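Local coordinates for putative aminopeptidase (PDB 5NTH), which probably acts as a manganese-dependent leucyl aminopeptidase of the M17 family, removing residues from the N termini of peptides, at residues V203-A208 against V336-M341; T278-N283 against I349-V354. One frame throughout, in Å; residues are numbered along the deposited sequence.

Contact 1: residues V203-A208 against V336-M341; sequences VAELEA and VRSMKM
Two nearly antiparallel helices meet here, the first turns of helix 203-221 against the C-terminal part of helix 323-341; A204 and A208 point at the partner helix, as do R337 and M341, while E205 and S338 meet at the flank. The axes run at 161° and come no closer than 9.8 Å. S338 donates from OG to OE2 of E205, a short bond of 2.6 Å that reaches the carboxylate from above its plane, 46° out of it. With OG anti to the backbone N (chi1 179°), the serine hydroxyl is carried across to the glutamate. The other carboxylate oxygen, OE1, accepts from the backbone N of C202, so both oxygens of this buried group have a donor. Next to this bond, M341 bends at its last torsion and lays its methyl CE on CB of A204 at 3.4 Å, while CE also lies 3.6 Å from CG of E205. At the other end CB of A208 faces CB of R337 at 4.4 Å, and one water joins the two residues, donating to O of A208 and accepting from NH1 of R337. R337 also packs on Y239 and L243 of helix 229-243, and V336 and M339 rest on Y281 of strand 275-282.

Contact 2: residues T278-N283 against I349-V354; sequences TLRYRN and IANISV
L279 and Y281 pair with V354 and I352 as the hydrogen-bonded positions of an antiparallel ladder within the mixed sheet of the catalytic domain. Each pair is closed by two backbone bonds, the shortest running from V354 N to L279 O at 2.6 Å. Beyond the ladder, where the chain turns a corner at A350, N283 takes over: its backbone N gives a nearly straight bond (175°) to A350 O, and its ND2 reaches I349 O at 3.2 Å. CG anti to the backbone N (chi1 -175°) swings the amide out to that carbonyl; OD1 accepts from the backbone N of N285. On the face carrying R280, R282 and N351, OD1 of N351 sits at the edge of the R280 guanidinium, 2.8 Å from NH2, at an angle too poor for a hydrogen bond. The same oxygen lies 3.7 Å above the centre of the R282 guanidinium. NH1 of R280 makes weak, long ion pairs with D246 and D407, and NH1 of R282 a weak one with D407. ND2 of N351 donates to OD1 of N292, and OG of S353 is hydrogen-bonded to NE2 of Q406. Strands 246-251 and 291-300 flank the pair, and V354 packs on V328 and F332 of helix 323-341.

Followed from the N terminus, the chain lays down 203-208, then 278-283, then 336-341 and finally 349-354, so the two contacts cross rather than nest. Contact 1 closes a loop of 127 intervening residues by bringing helix 323-341 back to the start of helix 203-221; contact 2 closes one of 65 by setting strand 349-361 beside strand 275-282. A short connection from helix 323-341 to strand 349-361 joins the second half of contact 1 to the second half of contact 2. Their centres are 16 Å apart, yet they touch: K340 NZ is hydrogen-bonded to OH of Y281, and SD of M339 packs against ND2 of N283. The helix pair is thereby tied to the sheet of the catalytic domain.

Contact 1: residues V203-A208 against V336-M341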
ATOM      1  N   VAL A 203     -20.552  11.103 -49.722  1.00 34.54           N
ATOM      2  CA  VAL A 203     -19.776  12.146 -49.082  1.00 32.37           C
ATOM      3  C   VAL A 203     -20.484  12.845 -47.948  1.00 31.04           C
ATOM      4  O   VAL A 203     -19.838  13.161 -46.950  1.00 30.91           O
ATOM      5  CB  VAL A 203     -19.339  13.207 -50.103  1.00 32.66           C
ATOM      6  CG1 VAL A 203     -18.728  14.453 -49.438  1.00 32.24           C
ATOM      7  CG2 VAL A 203     -18.328  12.578 -51.034  1.00 33.29           C
ATOM      8  N   ALA A 204     -21.779  13.120 -48.104  1.00 29.80           N
ATOM      9  CA  ALA A 204     -22.544  13.763 -47.030  1.00 29.62           C
ATOM     10  C   ALA A 204     -22.594  12.888 -45.745  1.00 29.74           C
ATOM     11  O   ALA A 204     -22.615  13.420 -44.636  1.00 30.08           O
ATOM     12  CB  ALA A 204     -23.940  14.130 -47.508  1.00 29.21           C
ATOM     13  N   GLU A 205     -22.584  11.566 -45.922  1.00 29.35           N
ATOM     14  CA  GLU A 205     -22.439  10.616 -44.826  1.00 30.12           C
ATOM     15  C   GLU A 205     -21.067  10.696 -44.142  1.00 29.99           C
ATOM     16  O   GLU A 205     -20.969  10.791 -42.920  1.00 30.10           O
ATOM     17  CB  GLU A 205     -22.730   9.191 -45.300  1.00 30.41           C
ATOM     18  CG  GLU A 205     -24.209   8.848 -45.174  1.00 32.10           C
ATOM     19  CD  GLU A 205     -24.691   7.698 -46.059  1.00 34.05           C
ATOM     20  OE1 GLU A 205     -24.504   7.779 -47.319  1.00 35.95           O
ATOM     21  OE2 GLU A 205     -25.279   6.721 -45.487  1.00 34.64           O
ATOM     22  N   LEU A 206     -20.004  10.682 -44.912  1.00 30.00           N
ATOM     23  CA  LEU A 206     -18.678  10.756 -44.304  1.00 30.65           C
ATOM     24  C   LEU A 206     -18.510  12.039 -43.480  1.00 32.43           C
ATOM     25  O   LEU A 206     -17.896  12.012 -42.418  1.00 33.51           O
ATOM     26  CB  LEU A 206     -17.590  10.640 -45.351  1.00 29.66           C
ATOM     27  CG  LEU A 206     -17.648   9.342 -46.145  1.00 29.13           C
ATOM     28  CD1 LEU A 206     -16.556   9.375 -47.194  1.00 28.72           C
ATOM     29  CD2 LEU A 206     -17.528   8.103 -45.274  1.00 28.89           C
ATOM     30  N   GLU A 207     -19.087  13.144 -43.954  1.00 33.84           N
ATOM     31  CA  GLU A 207     -19.135  14.387 -43.185  1.00 34.21           C
ATOM     32  C   GLU A 207     -19.970  14.254 -41.906  1.00 33.80           C
ATOM     33  O   GLU A 207     -19.606  14.781 -40.836  1.00 36.03           O
ATOM     34  CB  GLU A 207     -19.648  15.529 -44.066  1.00 35.84           C
ATOM     35  CG  GLU A 207     -18.590  16.004 -45.059  1.00 38.19           C
ATOM     36  CD  GLU A 207     -19.142  16.722 -46.294  1.00 39.50           C
ATOM     37  OE1 GLU A 207     -20.120  16.270 -46.923  1.00 40.57           O
ATOM     38  OE2 GLU A 207     -18.566  17.757 -46.661  1.00 41.92           O
ATOM     39  N   ALA A 208     -21.091  13.566 -42.005  1.00 31.83           N
ATOM     40  CA  ALA A 208     -21.903  13.335 -40.823  1.00 30.93           C
ATOM     41  C   ALA A 208     -21.149  12.497 -39.778  1.00 29.66           C
ATOM     42  O   ALA A 208     -21.232  12.807 -38.584  1.00 28.80           O
ATOM     43  CB  ALA A 208     -23.208  12.677 -41.210  1.00 31.37           C
ATOM     44  N   VAL A 336     -29.467   9.073 -37.850  1.00 26.64           N
ATOM     45  CA  VAL A 336     -30.616   9.878 -38.223  1.00 27.24           C
ATOM     46  C   VAL A 336     -30.324  10.874 -39.344  1.00 28.72           C
ATOM     47  O   VAL A 336     -31.174  11.109 -40.197  1.00 30.09           O
ATOM     48  CB  VAL A 336     -31.206  10.596 -37.019  1.00 27.49           C
ATOM     49  CG1 VAL A 336     -32.157  11.719 -37.429  1.00 28.05           C
ATOM     50  CG2 VAL A 336     -31.921   9.605 -36.139  1.00 27.38           C
ATOM     51  N   ARG A 337     -29.148  11.481 -39.337  1.00 29.14           N
ATOM     52  CA  ARG A 337     -28.802  12.433 -40.389  1.00 28.40           C
ATOM     53  C   ARG A 337     -28.734  11.740 -41.729  1.00 29.38           C
ATOM     54  O   ARG A 337     -29.112  12.323 -42.748  1.00 30.10           O
ATOM     55  CB  ARG A 337     -27.466  13.111 -40.101  1.00 28.03           C
ATOM     56  CG  ARG A 337     -27.660  14.414 -39.377  1.00 28.63           C
ATOM     57  CD  ARG A 337     -26.370  14.991 -38.842  1.00 29.19           C
ATOM     58  NE  ARG A 337     -26.591  16.308 -38.223  1.00 29.41           N
ATOM     59  CZ  ARG A 337     -25.705  16.941 -37.456  1.00 28.64           C
ATOM     60  NH1 ARG A 337     -24.508  16.410 -37.181  1.00 28.31           N
ATOM     61  NH2 ARG A 337     -26.027  18.110 -36.941  1.00 28.82           N
ATOM     62  N   SER A 338     -28.218  10.510 -41.734  1.00 29.62           N
ATOM     63  CA  SER A 338     -28.109   9.738 -42.953  1.00 30.24           C
ATOM     64  C   SER A 338     -29.537   9.374 -43.480  1.00 31.42           C
ATOM     65  O   SER A 338     -29.853   9.514 -44.671  1.00 30.84           O
ATOM     66  CB  SER A 338     -27.224   8.514 -42.702  1.00 30.57           C
ATOM     67  OG  SER A 338     -27.097   7.698 -43.872  1.00 31.95           O
ATOM     68  N   MET A 339     -30.401   8.947 -42.567  1.00 32.88           N
ATOM     69  CA  MET A 339     -31.812   8.674 -42.863  1.00 34.30           C
ATOM     70  C   MET A 339     -32.514   9.847 -43.552  1.00 35.17           C
ATOM     71  O   MET A 339     -33.254   9.647 -44.509  1.00 36.68           O
ATOM     72  CB  MET A 339     -32.575   8.275 -41.584  1.00 33.14           C
ATOM     73  CG  MET A 339     -32.274   6.866 -41.145  1.00 32.81           C
ATOM     74  SD  MET A 339     -33.293   6.278 -39.792  1.00 34.10           S
ATOM     75  CE  MET A 339     -32.859   7.396 -38.531  1.00 34.84           C
ATOM     76  N   LYS A 340     -32.264  11.054 -43.073  1.00 35.93           N
ATOM     77  CA  LYS A 340     -32.833  12.262 -43.664  1.00 37.33           C
ATOM     78  C   LYS A 340     -32.228  12.648 -45.016  1.00 37.93           C
ATOM     79  O   LYS A 340     -32.823  13.434 -45.752  1.00 35.26           O
ATOM     80  CB  LYS A 340     -32.667  13.424 -42.697  1.00 38.51           C
ATOM     81  CG  LYS A 340     -33.479  13.251 -41.429  1.00 38.21           C
ATOM     82  CD  LYS A 340     -33.606  14.578 -40.717  1.00 39.28           C
ATOM     83  CE  LYS A 340     -34.507  14.487 -39.499  1.00 39.63           C
ATOM     84  NZ  LYS A 340     -35.830  13.875 -39.774  1.00 39.46           N
ATOM     85  N   MET A 341     -31.051  12.105 -45.325  1.00 40.32           N
ATOM     86  CA  MET A 341     -30.376  12.331 -46.615  1.00 42.72           C
ATOM     87  C   MET A 341     -30.949  11.559 -47.822  1.00 46.19           C
ATOM     88  O   MET A 341     -31.114  12.154 -48.881  1.00 49.90           O
ATOM     89  CB  MET A 341     -28.878  12.048 -46.484  1.00 41.94           C
ATOM     90  CG  MET A 341     -28.119  13.170 -45.791  1.00 43.05           C
ATOM     91  SD  MET A 341     -26.512  12.714 -45.110  1.00 44.59           S
ATOM     92  CE  MET A 341     -25.968  11.661 -46.448  1.00 43.02           C
TER
HETATM   93  O   HOH W   1     -23.408  13.966 -37.059  1.00 36.15           O

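Contact 2: residues T278-N283 against I349-V354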
ATOM      1  N   THR A 278     -33.810  10.015 -23.313  1.00 31.14           N
ATOM      2  CA  THR A 278     -33.945   9.138 -24.448  1.00 32.13           C
ATOM      3  C   THR A 278     -34.468   9.909 -25.646  1.00 34.82           C
ATOM      4  O   THR A 278     -35.478  10.610 -25.552  1.00 35.71           O
ATOM      5  CB  THR A 278     -34.889   7.980 -24.181  1.00 31.98           C
ATOM      6  OG1 THR A 278     -34.320   7.117 -23.193  1.00 31.64           O
ATOM      7  CG2 THR A 278     -35.122   7.183 -25.486  1.00 32.40           C
ATOM      8  N   LEU A 279     -33.763   9.756 -26.768  1.00 36.50           N
ATOM      9  CA  LEU A 279     -34.160  10.300 -28.058  1.00 37.22           C
ATOM     10  C   LEU A 279     -34.527   9.123 -28.915  1.00 37.24           C
ATOM     11  O   LEU A 279     -33.856   8.089 -28.856  1.00 37.19           O
ATOM     12  CB  LEU A 279     -33.005  11.057 -28.720  1.00 38.17           C
ATOM     13  CG  LEU A 279     -32.802  12.489 -28.233  1.00 39.29           C
ATOM     14  CD1 LEU A 279     -32.366  12.522 -26.782  1.00 39.28           C
ATOM     15  CD2 LEU A 279     -31.804  13.239 -29.104  1.00 39.16           C
ATOM     16  N   ARG A 280     -35.577   9.278 -29.717  1.00 38.34           N
ATOM     17  CA  ARG A 280     -36.011   8.205 -30.619  1.00 39.92           C
ATOM     18  C   ARG A 280     -36.668   8.729 -31.903  1.00 36.47           C
ATOM     19  O   ARG A 280     -37.437   9.697 -31.869  1.00 34.56           O
ATOM     20  CB  ARG A 280     -36.963   7.268 -29.892  1.00 43.94           C
ATOM     21  CG  ARG A 280     -38.204   7.979 -29.351  1.00 49.13           C
ATOM     22  CD  ARG A 280     -39.336   7.019 -29.012  1.00 56.34           C
ATOM     23  NE  ARG A 280     -39.556   6.006 -30.077  1.00 63.19           N
ATOM     24  CZ  ARG A 280     -40.537   5.981 -30.984  1.00 62.72           C
ATOM     25  NH1 ARG A 280     -41.475   6.923 -31.026  1.00 67.01           N
ATOM     26  NH2 ARG A 280     -40.573   4.984 -31.860  1.00 63.60           N
ATOM     27  N   TYR A 281     -36.358   8.060 -33.013  1.00 34.50           N
ATOM     28  CA  TYR A 281     -36.901   8.364 -34.339  1.00 33.76           C
ATOM     29  C   TYR A 281     -37.572   7.126 -34.890  1.00 34.16           C
ATOM     30  O   TYR A 281     -36.970   6.038 -34.844  1.00 32.73           O
ATOM     31  CB  TYR A 281     -35.781   8.756 -35.294  1.00 32.91           C
ATOM     32  CG  TYR A 281     -36.192   9.395 -36.613  1.00 32.36           C
ATOM     33  CD1 TYR A 281     -36.997  10.528 -36.655  1.00 32.68           C
ATOM     34  CD2 TYR A 281     -35.695   8.909 -37.820  1.00 32.61           C
ATOM     35  CE1 TYR A 281     -37.325  11.143 -37.881  1.00 33.48           C
ATOM     36  CE2 TYR A 281     -36.011   9.497 -39.054  1.00 33.03           C
ATOM     37  CZ  TYR A 281     -36.836  10.618 -39.093  1.00 33.33           C
ATOM     38  OH  TYR A 281     -37.148  11.205 -40.319  1.00 31.49           O
ATOM     39  N   ARG A 282     -38.821   7.298 -35.356  1.00 35.31           N
ATOM     40  CA  ARG A 282     -39.446   6.374 -36.302  1.00 37.38           C
ATOM     41  C   ARG A 282     -39.063   6.809 -37.705  1.00 36.22           C
ATOM     42  O   ARG A 282     -39.290   7.964 -38.106  1.00 36.54           O
ATOM     43  CB  ARG A 282     -40.971   6.325 -36.197  1.00 40.36           C
ATOM     44  CG  ARG A 282     -41.642   5.283 -37.156  1.00 44.78           C
ATOM     45  CD  ARG A 282     -43.147   5.087 -36.908  1.00 47.46           C
ATOM     46  NE  ARG A 282     -43.373   5.246 -35.461  1.00 52.43           N
ATOM     47  CZ  ARG A 282     -43.664   4.291 -34.563  1.00 53.09           C
ATOM     48  NH1 ARG A 282     -43.762   4.651 -33.274  1.00 51.64           N
ATOM     49  NH2 ARG A 282     -43.886   3.013 -34.913  1.00 51.55           N
ATOM     50  N   ASN A 283     -38.499   5.862 -38.448  1.00 34.96           N
ATOM     51  CA  ASN A 283     -38.068   6.093 -39.812  1.00 34.20           C
ATOM     52  C   ASN A 283     -39.301   6.052 -40.725  1.00 34.90           C
ATOM     53  O   ASN A 283     -39.978   5.010 -40.808  1.00 34.49           O
ATOM     54  CB  ASN A 283     -37.035   5.038 -40.211  1.00 32.91           C
ATOM     55  CG  ASN A 283     -36.442   5.290 -41.574  1.00 32.28           C
ATOM     56  OD1 ASN A 283     -36.801   6.257 -42.256  1.00 31.70           O
ATOM     57  ND2 ASN A 283     -35.525   4.418 -41.985  1.00 31.70           N
ATOM     58  N   ILE A 349     -34.223  -0.231 -40.883  1.00 28.98           N
ATOM     59  CA  ILE A 349     -34.367   0.153 -39.502  1.00 28.93           C
ATOM     60  C   ILE A 349     -35.661   0.935 -39.367  1.00 28.79           C
ATOM     61  O   ILE A 349     -35.845   1.947 -40.040  1.00 28.72           O
ATOM     62  CB  ILE A 349     -33.124   0.966 -39.027  1.00 29.22           C
ATOM     63  CG1 ILE A 349     -31.886   0.034 -39.015  1.00 28.98           C
ATOM     64  CG2 ILE A 349     -33.360   1.592 -37.637  1.00 29.01           C
ATOM     65  CD1 ILE A 349     -30.611   0.672 -38.525  1.00 29.05           C
ATOM     66  N   ALA A 350     -36.535   0.463 -38.484  1.00 28.57           N
ATOM     67  CA  ALA A 350     -37.859   1.065 -38.278  1.00 29.14           C
ATOM     68  C   ALA A 350     -37.851   2.105 -37.179  1.00 30.15           C
ATOM     69  O   ALA A 350     -38.270   3.233 -37.401  1.00 31.32           O
ATOM     70  CB  ALA A 350     -38.880  -0.017 -37.949  1.00 29.19           C
ATOM     71  N   ASN A 351     -37.409   1.700 -35.985  1.00 30.03           N
ATOM     72  CA  ASN A 351     -37.238   2.611 -34.853  1.00 29.71           C
ATOM     73  C   ASN A 351     -35.863   2.594 -34.263  1.00 29.19           C
ATOM     74  O   ASN A 351     -35.338   1.519 -33.984  1.00 28.37           O
ATOM     75  CB  ASN A 351     -38.162   2.216 -33.734  1.00 30.65           C
ATOM     76  CG  ASN A 351     -39.589   2.422 -34.101  1.00 30.95           C
ATOM     77  OD1 ASN A 351     -40.051   3.565 -34.168  1.00 31.15           O
ATOM     78  ND2 ASN A 351     -40.299   1.327 -34.363  1.00 30.50           N
ATOM     79  N   ILE A 352     -35.293   3.782 -34.047  1.00 28.97           N
ATOM     80  CA  ILE A 352     -34.041   3.878 -33.304  1.00 28.73           C
ATOM     81  C   ILE A 352     -34.208   4.768 -32.091  1.00 28.43           C
ATOM     82  O   ILE A 352     -34.869   5.801 -32.137  1.00 28.37           O
ATOM     83  CB  ILE A 352     -32.856   4.315 -34.177  1.00 28.50           C
ATOM     84  CG1 ILE A 352     -31.539   4.161 -33.397  1.00 28.33           C
ATOM     85  CG2 ILE A 352     -33.040   5.728 -34.696  1.00 28.78           C
ATOM     86  CD1 ILE A 352     -30.310   4.095 -34.284  1.00 28.41           C
ATOM     87  N   SER A 353     -33.578   4.342 -31.008  1.00 28.61           N
ATOM     88  CA  SER A 353     -33.759   4.927 -29.683  1.00 28.21           C
ATOM     89  C   SER A 353     -32.374   5.091 -29.105  1.00 27.56           C
ATOM     90  O   SER A 353     -31.513   4.242 -29.307  1.00 27.44           O
ATOM     91  CB  SER A 353     -34.578   3.930 -28.891  1.00 28.83           C
ATOM     92  OG  SER A 353     -34.510   4.118 -27.511  1.00 30.85           O
ATOM     93  N   VAL A 354     -32.109   6.188 -28.433  1.00 27.61           N
ATOM     94  CA  VAL A 354     -30.847   6.274 -27.671  1.00 27.76           C
ATOM     95  C   VAL A 354     -31.159   6.775 -26.287  1.00 26.77           C
ATOM     96  O   VAL A 354     -31.852   7.776 -26.150  1.00 26.73           O
ATOM     97  CB  VAL A 354     -29.738   7.129 -28.345  1.00 28.28           C
ATOM     98  CG1 VAL A 354     -30.201   8.552 -28.674  1.00 28.27           C
ATOM     99  CG2 VAL A 354     -28.483   7.145 -27.470  1.00 28.83           C
TER